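Local coordinates for protein AT-less polyketide synthase (Streptomyces platensis subsp. rosaceus, PDB 4TKT) that probably catalyses the decarboxylative condensation that extends a growing polyketide chain, as a ketosynthase domain of the AT-less isomigrastatin assembly line, at residues 19-22 / 26-29; 54-59 / 227-232; 257-262 / 267-272; 313-318 / 338-343. One frame throughout, in Å; residues are numbered along the deposited sequence.

Interaction 1 (19-22 / 26-29)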
loop_
_atom_site.group_PDB
_atom_site.type_symbol
_atom_site.label_atom_id
_atom_site.label_comp_id
_atom_site.label_asym_id
_atom_site.label_seq_id
_atom_site.Cartn_x
_atom_site.Cartn_y
_atom_site.Cartn_z
ATOM N N PRO A 19 -7.518 7.481 2.815
ATOM C CA PRO A 19 -8.607 8.466 2.821
ATOM C C PRO A 19 -8.427 9.561 1.777
ATOM O O PRO A 19 -7.407 10.251 1.770
ATOM C CB PRO A 19 -8.537 9.052 4.234
ATOM C CG PRO A 19 -7.966 7.958 5.053
ATOM C CD PRO A 19 -6.955 7.294 4.164
ATOM N N GLY A 20 -9.414 9.706 0.900
ATOM C CA GLY A 20 -9.360 10.694 -0.162
ATOM C C GLY A 20 -8.414 10.300 -1.281
ATOM O O GLY A 20 -8.124 11.103 -2.167
ATOM N N ALA A 21 -7.940 9.057 -1.249
ATOM C CA ALA A 21 -6.959 8.591 -2.219
ATOM C C ALA A 21 -7.137 7.112 -2.553
ATOM O O ALA A 21 -6.563 6.247 -1.891
ATOM C CB ALA A 21 -5.561 8.843 -1.704
ATOM N N PRO A 22 -7.928 6.824 -3.596
ATOM C CA PRO A 22 -8.202 5.458 -4.060
ATOM C C PRO A 22 -6.946 4.734 -4.538
ATOM O O PRO A 22 -6.925 3.504 -4.575
ATOM C CB PRO A 22 -9.180 5.669 -5.223
ATOM C CG PRO A 22 -9.762 7.024 -4.998
ATOM C CD PRO A 22 -8.663 7.828 -4.381
ATOM N N THR A 26 -3.126 9.394 -6.618
ATOM C CA THR A 26 -3.996 10.385 -5.997
ATOM C C THR A 26 -3.445 10.785 -4.638
ATOM O O THR A 26 -3.511 11.952 -4.246
ATOM C CB THR A 26 -5.426 9.855 -5.828
ATOM O OG1 THR A 26 -5.927 9.421 -7.097
ATOM C CG2 THR A 26 -6.334 10.939 -5.275
ATOM N N PHE A 27 -2.893 9.805 -3.930
ATOM C CA PHE A 27 -2.337 10.028 -2.603
ATOM C C PHE A 27 -1.214 11.054 -2.659
ATOM O O PHE A 27 -1.108 11.916 -1.789
ATOM C CB PHE A 27 -1.843 8.709 -2.008
ATOM C CG PHE A 27 -1.397 8.813 -0.576
ATOM C CD1 PHE A 27 -2.197 9.427 0.371
ATOM C CD2 PHE A 27 -0.184 8.276 -0.174
ATOM C CE1 PHE A 27 -1.792 9.518 1.688
ATOM C CE2 PHE A 27 0.224 8.361 1.142
ATOM C CZ PHE A 27 -0.579 8.984 2.073
ATOM N N TRP A 28 -0.391 10.971 -3.699
ATOM C CA TRP A 28 0.683 11.937 -3.888
ATOM C C TRP A 28 0.133 13.326 -4.178
ATOM O O TRP A 28 0.661 14.325 -3.691
ATOM C CB TRP A 28 1.617 11.506 -5.020
ATOM C CG TRP A 28 2.641 12.550 -5.345
ATOM C CD1 TRP A 28 2.748 13.261 -6.504
ATOM C CD2 TRP A 28 3.688 13.020 -4.487
ATOM N NE1 TRP A 28 3.805 14.136 -6.426
ATOM C CE2 TRP A 28 4.398 14.008 -5.197
ATOM C CE3 TRP A 28 4.098 12.696 -3.189
ATOM C CZ2 TRP A 28 5.494 14.677 -4.653
ATOM C CZ3 TRP A 28 5.187 13.360 -2.651
ATOM C CH2 TRP A 28 5.872 14.339 -3.383
ATOM N N GLU A 29 -0.924 13.387 -4.977
ATOM C CA GLU A 29 -1.548 14.660 -5.305
ATOM C C GLU A 29 -2.082 15.331 -4.045
ATOM O O GLU A 29 -1.889 16.527 -3.839
ATOM C CB GLU A 29 -2.669 14.464 -6.328
ATOM C CG GLU A 29 -2.191 13.929 -7.671
ATOM C CD GLU A 29 -3.335 13.646 -8.632
ATOM O OE1 GLU A 29 -4.503 13.887 -8.257
ATOM O OE2 GLU A 29 -3.066 13.181 -9.761
#
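Ala21 and Thr26 carry most of this contact, in which the loop 19-22 leaving strand 9-17 folds back on the opening turns of helix 24-32. The apolar part has two pieces. In the first, the methyl of Ala21 presses against the helix backbone and the root of Phe27: Ala21 CB lies 3.6 Å from Phe27 CA and 3.7 Å from Phe27 CB. The phenyl group swings clear of the helix with CG anti to the backbone N (chi1 -173°), so that the ring meets the methyl chiefly through Phe27 CD1, 4.0 Å from Ala21 CB. In the second, Thr26 CG2 serves as a small wedge, 3.9 Å from Ala21 CA and 4.0 Å from Pro22 CD.

The polar atoms look elsewhere: Gly20 O, which Thr26 CG2 approaches to 3.6 Å, accepts a hydrogen bond from Asn30 ND2, one turn further along the helix. Thr26 OG1 is turned beside its own backbone N, where it is hydrogen-bonded to Asp23 OD1, just ahead of the helix.

Beyond the loop, Phe27 packs on Ala372 and Leu376 of helix 366-380 and on Ile359 of helix 356-359, while Trp28 stacks on His380; helix 24-32 thus lies between the returning loop and helix 366-380.

Interaction 2 (54-59 / 227-232)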
loop_
_atom_site.group_PDB
_atom_site.type_symbol
_atom_site.label_atom_id
_atom_site.label_comp_id
_atom_site.label_asym_id
_atom_site.label_seq_id
_atom_site.Cartn_x
_atom_site.Cartn_y
_atom_site.Cartn_z
ATOM N N ALA A 54 -20.705 16.102 22.773
ATOM C CA ALA A 54 -19.491 16.915 22.828
ATOM C C ALA A 54 -18.805 16.871 24.194
ATOM O O ALA A 54 -17.611 17.149 24.301
ATOM C CB ALA A 54 -19.809 18.351 22.451
ATOM N N ARG A 55 -19.556 16.521 25.230
ATOM C CA ARG A 55 -18.999 16.429 26.575
ATOM C C ARG A 55 -18.130 15.181 26.736
ATOM O O ARG A 55 -18.609 14.055 26.597
ATOM C CB ARG A 55 -20.119 16.431 27.617
ATOM C CG ARG A 55 -19.627 16.432 29.052
ATOM C CD ARG A 55 -20.782 16.416 30.044
ATOM N NE ARG A 55 -21.627 17.603 29.936
ATOM C CZ ARG A 55 -21.410 18.736 30.596
ATOM N NH1 ARG A 55 -20.370 18.843 31.410
ATOM N NH2 ARG A 55 -22.231 19.765 30.437
ATOM N N ARG A 56 -16.850 15.393 27.028
ATOM C CA ARG A 56 -15.896 14.302 27.206
ATOM C C ARG A 56 -16.317 13.310 28.288
ATOM O O ARG A 56 -16.771 13.706 29.361
ATOM C CB ARG A 56 -14.516 14.860 27.557
ATOM C CG ARG A 56 -13.715 15.411 26.394
ATOM C CD ARG A 56 -12.418 16.041 26.897
ATOM N NE ARG A 56 -11.494 16.351 25.811
ATOM C CZ ARG A 56 -10.568 15.512 25.354
ATOM N NH1 ARG A 56 -10.436 14.306 25.890
ATOM N NH2 ARG A 56 -9.772 15.878 24.358
ATOM N N GLY A 57 -16.165 12.023 27.993
ATOM C CA GLY A 57 -16.306 10.979 28.993
ATOM C C GLY A 57 -17.715 10.650 29.448
ATOM O O GLY A 57 -17.898 9.979 30.464
ATOM N N VAL A 58 -18.713 11.120 28.708
ATOM C CA VAL A 58 -20.094 10.739 28.980
ATOM C C VAL A 58 -20.290 9.260 28.665
ATOM O O VAL A 58 -19.935 8.804 27.579
ATOM C CB VAL A 58 -21.090 11.575 28.158
ATOM C CG1 VAL A 58 -22.496 11.010 28.288
ATOM C CG2 VAL A 58 -21.051 13.026 28.601
ATOM N N PRO A 59 -20.840 8.501 29.625
ATOM C CA PRO A 59 -21.065 7.062 29.452
ATOM C C PRO A 59 -22.001 6.753 28.286
ATOM O O PRO A 59 -23.079 7.342 28.187
ATOM C CB PRO A 59 -21.702 6.644 30.782
ATOM C CG PRO A 59 -21.283 7.687 31.752
ATOM C CD PRO A 59 -21.235 8.961 30.966
ATOM N N GLU A 227 -14.415 7.042 25.721
ATOM C CA GLU A 227 -14.304 6.664 27.121
ATOM C C GLU A 227 -12.875 6.840 27.620
ATOM O O GLU A 227 -12.647 7.378 28.701
ATOM C CB GLU A 227 -14.755 5.217 27.319
ATOM C CG GLU A 227 -14.867 4.797 28.770
ATOM C CD GLU A 227 -15.048 3.301 28.927
ATOM O OE1 GLU A 227 -15.964 2.885 29.668
ATOM O OE2 GLU A 227 -14.269 2.540 28.315
ATOM N N GLY A 228 -11.915 6.387 26.820
ATOM C CA GLY A 228 -10.514 6.467 27.189
ATOM C C GLY A 228 -9.907 7.833 26.937
ATOM O O GLY A 228 -8.744 8.070 27.263
ATOM N N GLN A 229 -10.702 8.726 26.353
ATOM C CA GLN A 229 -10.269 10.085 26.044
ATOM C C GLN A 229 -9.046 10.108 25.130
ATOM O O GLN A 229 -8.199 10.993 25.241
ATOM C CB GLN A 229 -9.964 10.857 27.327
ATOM C CG GLN A 229 -11.037 10.750 28.391
ATOM C CD GLN A 229 -11.762 12.055 28.600
ATOM O OE1 GLN A 229 -12.269 12.651 27.653
ATOM N NE2 GLN A 229 -11.806 12.517 29.843
ATOM N N PHE A 230 -8.954 9.131 24.234
ATOM C CA PHE A 230 -7.860 9.090 23.269
ATOM C C PHE A 230 -8.150 9.988 22.073
ATOM O O PHE A 230 -7.243 10.356 21.328
ATOM C CB PHE A 230 -7.607 7.663 22.782
ATOM C CG PHE A 230 -7.252 6.699 23.873
ATOM C CD1 PHE A 230 -6.052 6.813 24.555
ATOM C CD2 PHE A 230 -8.108 5.662 24.204
ATOM C CE1 PHE A 230 -5.717 5.920 25.557
ATOM C CE2 PHE A 230 -7.781 4.765 25.203
ATOM C CZ PHE A 230 -6.584 4.894 25.882
ATOM N N ALA A 231 -9.420 10.335 21.891
ATOM C CA ALA A 231 -9.836 11.108 20.727
ATOM C C ALA A 231 -9.555 12.595 20.904
ATOM O O ALA A 231 -9.664 13.128 22.008
ATOM C CB ALA A 231 -11.311 10.882 20.448
ATOM N N SER A 232 -9.189 13.259 19.811
ATOM C CA SER A 232 -8.989 14.705 19.825
ATOM C C SER A 232 -10.322 15.435 19.679
ATOM O O SER A 232 -11.239 14.953 19.016
ATOM C CB SER A 232 -8.024 15.132 18.715
ATOM O OG SER A 232 -8.448 14.654 17.450
#
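Arg56 reaches from a type II beta turn, Arg55 to Val58, to Gln229 in the loop that follows helix 220-227, joining two loops of the ketosynthase at its periphery. A single hydrogen bond spans the segments: Arg56 NH1 donates to Gln229 OE1 over 3.0 Å. The acceptor lies near the guanidinium plane, but the donor stands well above the amide's carbonyl plane, 61° out of it, and the two flat groups are turned 50° against each other. The oxygen is also tucked against the aliphatic stem of the arginine, with Gln229 OE1 3.2 Å from Arg56 CB and 3.4 Å from Arg56 CG. A bend in the glutamine at chi2 (-111°) carries its amide back over that stem.

Further out, both backbones turn at positive phi: Gly57 at the third turn position, Gln229 where the chain leaves the helix. The other arm of the guanidinium is fixed from outside: Arg56 NH2 forms a salt bridge with Asp245 and a hydrogen bond with Ser233 OG. Replacing Arg56 by a leucine would probably leave the Asp245 carboxylate without this counter-charge and Gln229 OE1 without this donor. Nearby, Tyr63 OH is hydrogen-bonded to Ala231 O, which lies 3.6 Å from Arg56 NH2.

Interaction 3 (257-262 / 267-272)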
loop_
_atom_site.group_PDB
_atom_site.type_symbol
_atom_site.label_atom_id
_atom_site.label_comp_id
_atom_site.label_asym_id
_atom_site.label_seq_id
_atom_site.Cartn_x
_atom_site.Cartn_y
_atom_site.Cartn_z
ATOM N N LEU A 257 5.550 -5.356 -2.204
ATOM C CA LEU A 257 6.178 -6.613 -2.576
ATOM C C LEU A 257 7.674 -6.502 -2.312
ATOM O O LEU A 257 8.351 -5.653 -2.893
ATOM C CB LEU A 257 5.907 -6.954 -4.043
ATOM C CG LEU A 257 6.204 -8.396 -4.466
ATOM C CD1 LEU A 257 5.425 -9.380 -3.611
ATOM C CD2 LEU A 257 5.885 -8.609 -5.936
ATOM N N LEU A 258 8.182 -7.350 -1.422
ATOM C CA LEU A 258 9.573 -7.259 -0.992
ATOM C C LEU A 258 10.437 -8.369 -1.578
ATOM O O LEU A 258 9.967 -9.482 -1.812
ATOM C CB LEU A 258 9.657 -7.286 0.534
ATOM C CG LEU A 258 8.898 -6.168 1.244
ATOM C CD1 LEU A 258 9.136 -6.239 2.741
ATOM C CD2 LEU A 258 9.314 -4.818 0.689
ATOM N N ARG A 259 11.711 -8.058 -1.787
ATOM C CA ARG A 259 12.623 -8.958 -2.477
ATOM C C ARG A 259 14.076 -8.547 -2.242
ATOM O O ARG A 259 14.378 -7.356 -2.194
ATOM C CB ARG A 259 12.304 -8.959 -3.972
ATOM C CG ARG A 259 13.060 -9.979 -4.771
ATOM C CD ARG A 259 12.500 -10.103 -6.169
ATOM N NE ARG A 259 13.028 -11.290 -6.825
ATOM C CZ ARG A 259 12.831 -11.583 -8.103
ATOM N NH1 ARG A 259 12.118 -10.764 -8.863
ATOM N NH2 ARG A 259 13.349 -12.689 -8.618
ATOM N N PRO A 260 14.979 -9.530 -2.073
ATOM C CA PRO A 260 16.412 -9.222 -1.978
ATOM C C PRO A 260 16.885 -8.415 -3.182
ATOM O O PRO A 260 16.600 -8.795 -4.317
ATOM C CB PRO A 260 17.068 -10.603 -1.947
ATOM C CG PRO A 260 16.032 -11.489 -1.359
ATOM C CD PRO A 260 14.710 -10.961 -1.849
ATOM N N LEU A 261 17.593 -7.319 -2.926
ATOM C CA LEU A 261 17.976 -6.365 -3.965
ATOM C C LEU A 261 18.684 -7.010 -5.153
ATOM O O LEU A 261 18.424 -6.656 -6.301
ATOM C CB LEU A 261 18.868 -5.274 -3.368
ATOM C CG LEU A 261 19.270 -4.142 -4.314
ATOM C CD1 LEU A 261 18.042 -3.537 -4.972
ATOM C CD2 LEU A 261 20.045 -3.081 -3.558
ATOM N N ALA A 262 19.573 -7.957 -4.874
ATOM C CA ALA A 262 20.322 -8.636 -5.926
ATOM C C ALA A 262 19.393 -9.370 -6.889
ATOM O O ALA A 262 19.604 -9.355 -8.103
ATOM C CB ALA A 262 21.325 -9.603 -5.320
ATOM N N ASP A 267 16.548 -9.573 -12.116
ATOM C CA ASP A 267 15.301 -9.910 -12.797
ATOM C C ASP A 267 14.687 -8.709 -13.504
ATOM O O ASP A 267 13.596 -8.801 -14.065
ATOM C CB ASP A 267 14.297 -10.501 -11.803
ATOM C CG ASP A 267 14.639 -11.924 -11.412
ATOM O OD1 ASP A 267 15.807 -12.323 -11.603
ATOM O OD2 ASP A 267 13.745 -12.644 -10.916
ATOM N N GLY A 268 15.391 -7.583 -13.471
ATOM C CA GLY A 268 14.934 -6.376 -14.133
ATOM C C GLY A 268 13.653 -5.810 -13.548
ATOM O O GLY A 268 12.859 -5.195 -14.260
ATOM N N ASP A 269 13.454 -6.018 -12.250
ATOM C CA ASP A 269 12.268 -5.508 -11.567
ATOM C C ASP A 269 12.322 -3.998 -11.402
ATOM O O ASP A 269 13.395 -3.399 -11.429
ATOM C CB ASP A 269 12.108 -6.153 -10.186
ATOM C CG ASP A 269 11.859 -7.642 -10.257
ATOM O OD1 ASP A 269 11.421 -8.125 -11.321
ATOM O OD2 ASP A 269 12.092 -8.329 -9.240
ATOM N N ARG A 270 11.154 -3.388 -11.235
ATOM C CA ARG A 270 11.085 -2.009 -10.783
ATOM C C ARG A 270 11.572 -1.971 -9.346
ATOM O O ARG A 270 11.367 -2.922 -8.595
ATOM C CB ARG A 270 9.661 -1.462 -10.875
ATOM C CG ARG A 270 9.058 -1.524 -12.256
ATOM C CD ARG A 270 7.613 -1.060 -12.239
ATOM N NE ARG A 270 7.478 0.303 -11.735
ATOM C CZ ARG A 270 6.622 0.665 -10.786
ATOM N NH1 ARG A 270 5.822 -0.236 -10.236
ATOM N NH2 ARG A 270 6.563 1.929 -10.388
ATOM N N ILE A 271 12.230 -0.888 -8.959
ATOM C CA ILE A 271 12.690 -0.759 -7.585
ATOM C C ILE A 271 12.276 0.601 -7.035
ATOM O O ILE A 271 12.870 1.627 -7.362
ATOM C CB ILE A 271 14.213 -0.950 -7.482
ATOM C CG1 ILE A 271 14.602 -2.329 -8.023
ATOM C CG2 ILE A 271 14.668 -0.807 -6.041
ATOM C CD1 ILE A 271 16.088 -2.577 -8.086
ATOM N N LEU A 272 11.237 0.593 -6.206
ATOM C CA LEU A 272 10.650 1.820 -5.687
ATOM C C LEU A 272 11.440 2.345 -4.496
ATOM O O LEU A 272 11.219 3.464 -4.034
ATOM C CB LEU A 272 9.193 1.579 -5.290
ATOM C CG LEU A 272 8.353 0.825 -6.322
ATOM C CD1 LEU A 272 6.943 0.587 -5.810
ATOM C CD2 LEU A 272 8.327 1.583 -7.636
#
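Arg259, near the end of strand 252-260, is gripped by Asp267 and Asp269 in a salt-bridge network that closes the strand-helix-loop connection around the short helix 261-266. Gly268, between the two acids, completes a Schellman motif at the helix end and turns the chain back toward the arginine. This charged side is the close-knit one, since two acids converge on one guanidinium and both Arg259 and Asp269 are buried. The arginine side chain runs out almost fully extended, from CG through NE, and its guanidinium reaches across to both carboxylates, which meet it at its edge and near its plane. Arg259 NH2 pairs with Asp267 OD2 at 2.3 Å. Arg259 NH1 pairs with Asp269 OD2 at 2.5 Å. Both separations are too short to be trusted as bond lengths, though the pairing is plain. The carboxylate of Asp267 stands almost upright to the guanidinium, 81° between planes, whereas that of Asp269 is tilted by 38°.

The second carboxylate oxygens extend the network: Asp267 OD1 pairs with Arg123, and Asp269 OD1 with Tyr111 OH and Lys599. An alanine in place of Asp269 would probably leave Lys599 without this counter-charge and Arg259 NH1 with one anion fewer.

The looser side is apolar and partly open to solvent. There Leu261 and Ile271 cross at about a right angle and touch mainly through their end methyls, Leu261 CD1 lying 3.8 Å from Ile271 CD1.

Interaction 4 (313-318 / 338-343)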
loop_
_atom_site.group_PDB
_atom_site.type_symbol
_atom_site.label_atom_id
_atom_site.label_comp_id
_atom_site.label_asym_id
_atom_site.label_seq_id
_atom_site.Cartn_x
_atom_site.Cartn_y
_atom_site.Cartn_z
ATOM N N ARG A 313 23.522 11.176 10.176
ATOM C CA ARG A 313 23.716 12.547 9.718
ATOM C C ARG A 313 23.205 12.718 8.284
ATOM O O ARG A 313 22.815 13.814 7.876
ATOM C CB ARG A 313 25.194 12.934 9.817
ATOM C CG ARG A 313 25.523 14.341 9.333
ATOM C CD ARG A 313 24.716 15.403 10.069
ATOM N NE ARG A 313 24.997 16.748 9.569
ATOM C CZ ARG A 313 24.402 17.297 8.513
ATOM N NH1 ARG A 313 24.724 18.527 8.131
ATOM N NH2 ARG A 313 23.486 16.618 7.835
ATOM N N ASP A 314 23.186 11.620 7.532
ATOM C CA ASP A 314 22.769 11.652 6.135
ATOM C C ASP A 314 21.257 11.520 5.956
ATOM O O ASP A 314 20.752 11.702 4.848
ATOM C CB ASP A 314 23.471 10.542 5.351
ATOM C CG ASP A 314 24.979 10.697 5.346
ATOM O OD1 ASP A 314 25.461 11.844 5.250
ATOM O OD2 ASP A 314 25.680 9.668 5.442
ATOM N N ILE A 315 20.545 11.193 7.033
ATOM C CA ILE A 315 19.089 11.074 6.977
ATOM C C ILE A 315 18.468 12.382 6.505
ATOM O O ILE A 315 18.654 13.428 7.128
ATOM C CB ILE A 315 18.476 10.706 8.343
ATOM C CG1 ILE A 315 19.043 9.384 8.865
ATOM C CG2 ILE A 315 16.957 10.625 8.235
ATOM C CD1 ILE A 315 18.524 8.172 8.151
ATOM N N GLY A 316 17.735 12.321 5.399
ATOM C CA GLY A 316 17.155 13.512 4.810
ATOM C C GLY A 316 15.754 13.805 5.305
ATOM O O GLY A 316 15.327 14.958 5.334
ATOM N N CYS A 317 15.038 12.759 5.699
ATOM C CA CYS A 317 13.650 12.911 6.114
ATOM C C CYS A 317 13.223 11.823 7.093
ATOM O O CYS A 317 13.577 10.655 6.937
ATOM C CB CYS A 317 12.732 12.901 4.888
ATOM S SG CYS A 317 10.964 12.922 5.259
ATOM N N ILE A 318 12.464 12.222 8.108
ATOM C CA ILE A 318 11.864 11.280 9.042
ATOM C C ILE A 318 10.345 11.363 8.965
ATOM O O ILE A 318 9.761 12.418 9.218
ATOM C CB ILE A 318 12.302 11.549 10.494
ATOM C CG1 ILE A 318 13.787 11.232 10.682
ATOM C CG2 ILE A 318 11.467 10.722 11.457
ATOM C CD1 ILE A 318 14.108 9.756 10.651
ATOM N N ALA A 338 17.458 11.732 21.238
ATOM C CA ALA A 338 18.359 10.806 21.913
ATOM C C ALA A 338 19.012 9.857 20.914
ATOM O O ALA A 338 20.162 9.452 21.089
ATOM C CB ALA A 338 17.612 10.024 22.980
ATOM N N ALA A 339 18.274 9.508 19.867
ATOM C CA ALA A 339 18.792 8.632 18.823
ATOM C C ALA A 339 19.933 9.298 18.060
ATOM O O ALA A 339 21.022 8.737 17.937
ATOM C CB ALA A 339 17.682 8.231 17.871
ATOM N N PHE A 340 19.676 10.498 17.552
ATOM C CA PHE A 340 20.661 11.227 16.762
ATOM C C PHE A 340 21.871 11.666 17.585
ATOM O O PHE A 340 22.978 11.777 17.057
ATOM C CB PHE A 340 20.015 12.451 16.109
ATOM C CG PHE A 340 19.258 12.143 14.847
ATOM C CD1 PHE A 340 19.917 12.072 13.631
ATOM C CD2 PHE A 340 17.890 11.938 14.875
ATOM C CE1 PHE A 340 19.225 11.794 12.469
ATOM C CE2 PHE A 340 17.191 11.659 13.715
ATOM C CZ PHE A 340 17.861 11.588 12.511
ATOM N N ALA A 341 21.659 11.914 18.874
ATOM C CA ALA A 341 22.711 12.457 19.735
ATOM C C ALA A 341 23.875 11.490 19.922
ATOM O O ALA A 341 24.967 11.896 20.316
ATOM C CB ALA A 341 22.137 12.843 21.087
ATOM N N GLU A 342 23.642 10.213 19.640
ATOM C CA GLU A 342 24.684 9.203 19.781
ATOM C C GLU A 342 25.617 9.169 18.577
ATOM O O GLU A 342 26.550 8.365 18.533
ATOM C CB GLU A 342 24.064 7.819 19.993
ATOM C CG GLU A 342 23.541 7.584 21.400
ATOM C CD GLU A 342 24.632 7.684 22.450
ATOM O OE1 GLU A 342 25.783 7.294 22.157
ATOM O OE2 GLU A 342 24.340 8.157 23.569
ATOM N N PHE A 343 25.371 10.042 17.605
ATOM C CA PHE A 343 26.143 10.026 16.368
ATOM C C PHE A 343 26.613 11.412 15.942
ATOM O O PHE A 343 27.766 11.584 15.545
ATOM C CB PHE A 343 25.323 9.390 15.250
ATOM C CG PHE A 343 24.944 7.962 15.514
ATOM C CD1 PHE A 343 25.817 6.932 15.209
ATOM C CD2 PHE A 343 23.712 7.649 16.069
ATOM C CE1 PHE A 343 25.471 5.614 15.452
ATOM C CE2 PHE A 343 23.359 6.333 16.313
ATOM C CZ PHE A 343 24.240 5.315 16.006
#
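A buried apolar contact holds helix 328-340 against the strand it follows, inside the beta-alpha-beta unit made by strand 317-319, this helix and strand 350-353, part of the thiolase-like fold. Phe340 of the helix reaches toward Ile315 and Ile318, the latter in the strand, and both isoleucines direct their CB toward the helix. The ring comes leading edge first. Its far corner, Phe340 CZ, lies 4.3 Å from Ile315 CB and 4.5 Å from Ile318 CG1, and both isoleucine carbons sit near the ring plane. The two isoleucines are three residues apart, and the tip of the ring points in between them. Phe340 CE1 approaches the longer branch of Ile315 as well, at 4.3 Å from Ile315 CG1. None of these distances is short, which fits a soft van der Waals contact and a modest buried area.

Aromatic groups add to the surroundings of the phenylalanine: Trp305 of helix 294-308 meets it edge-to-face, and Phe403 lies with its ring plane nearly perpendicular. Ile315 and Ile318 also rest on Cys350 of the neighbouring parallel strand, which ties the contact to the sheet. At the surface side, Arg313 leads its charged end away to a cation-pi contact with Phe349. Within the segment 338-343, Phe343 N donates to Phe340 O over 3.0 Å.

The four contacts follow one another along the chain and nowhere touch. Interaction 1 is the most central, its centre about 12 Å from that of the chain, and interaction 4 passes within about 10 Å of it at the nearest atoms. Interactions 3 and 4 both reach the large mixed sheet, with centres about 27 Å apart. Interaction 2 lies outermost, its centre about 32 Å from the chain centre and about 46 Å from that of interaction 3, which is on the opposite side of the chain's centre. A glycerol, probably from the crystallisation liquor, is hydrogen-bonded to Arg270 of interaction 3.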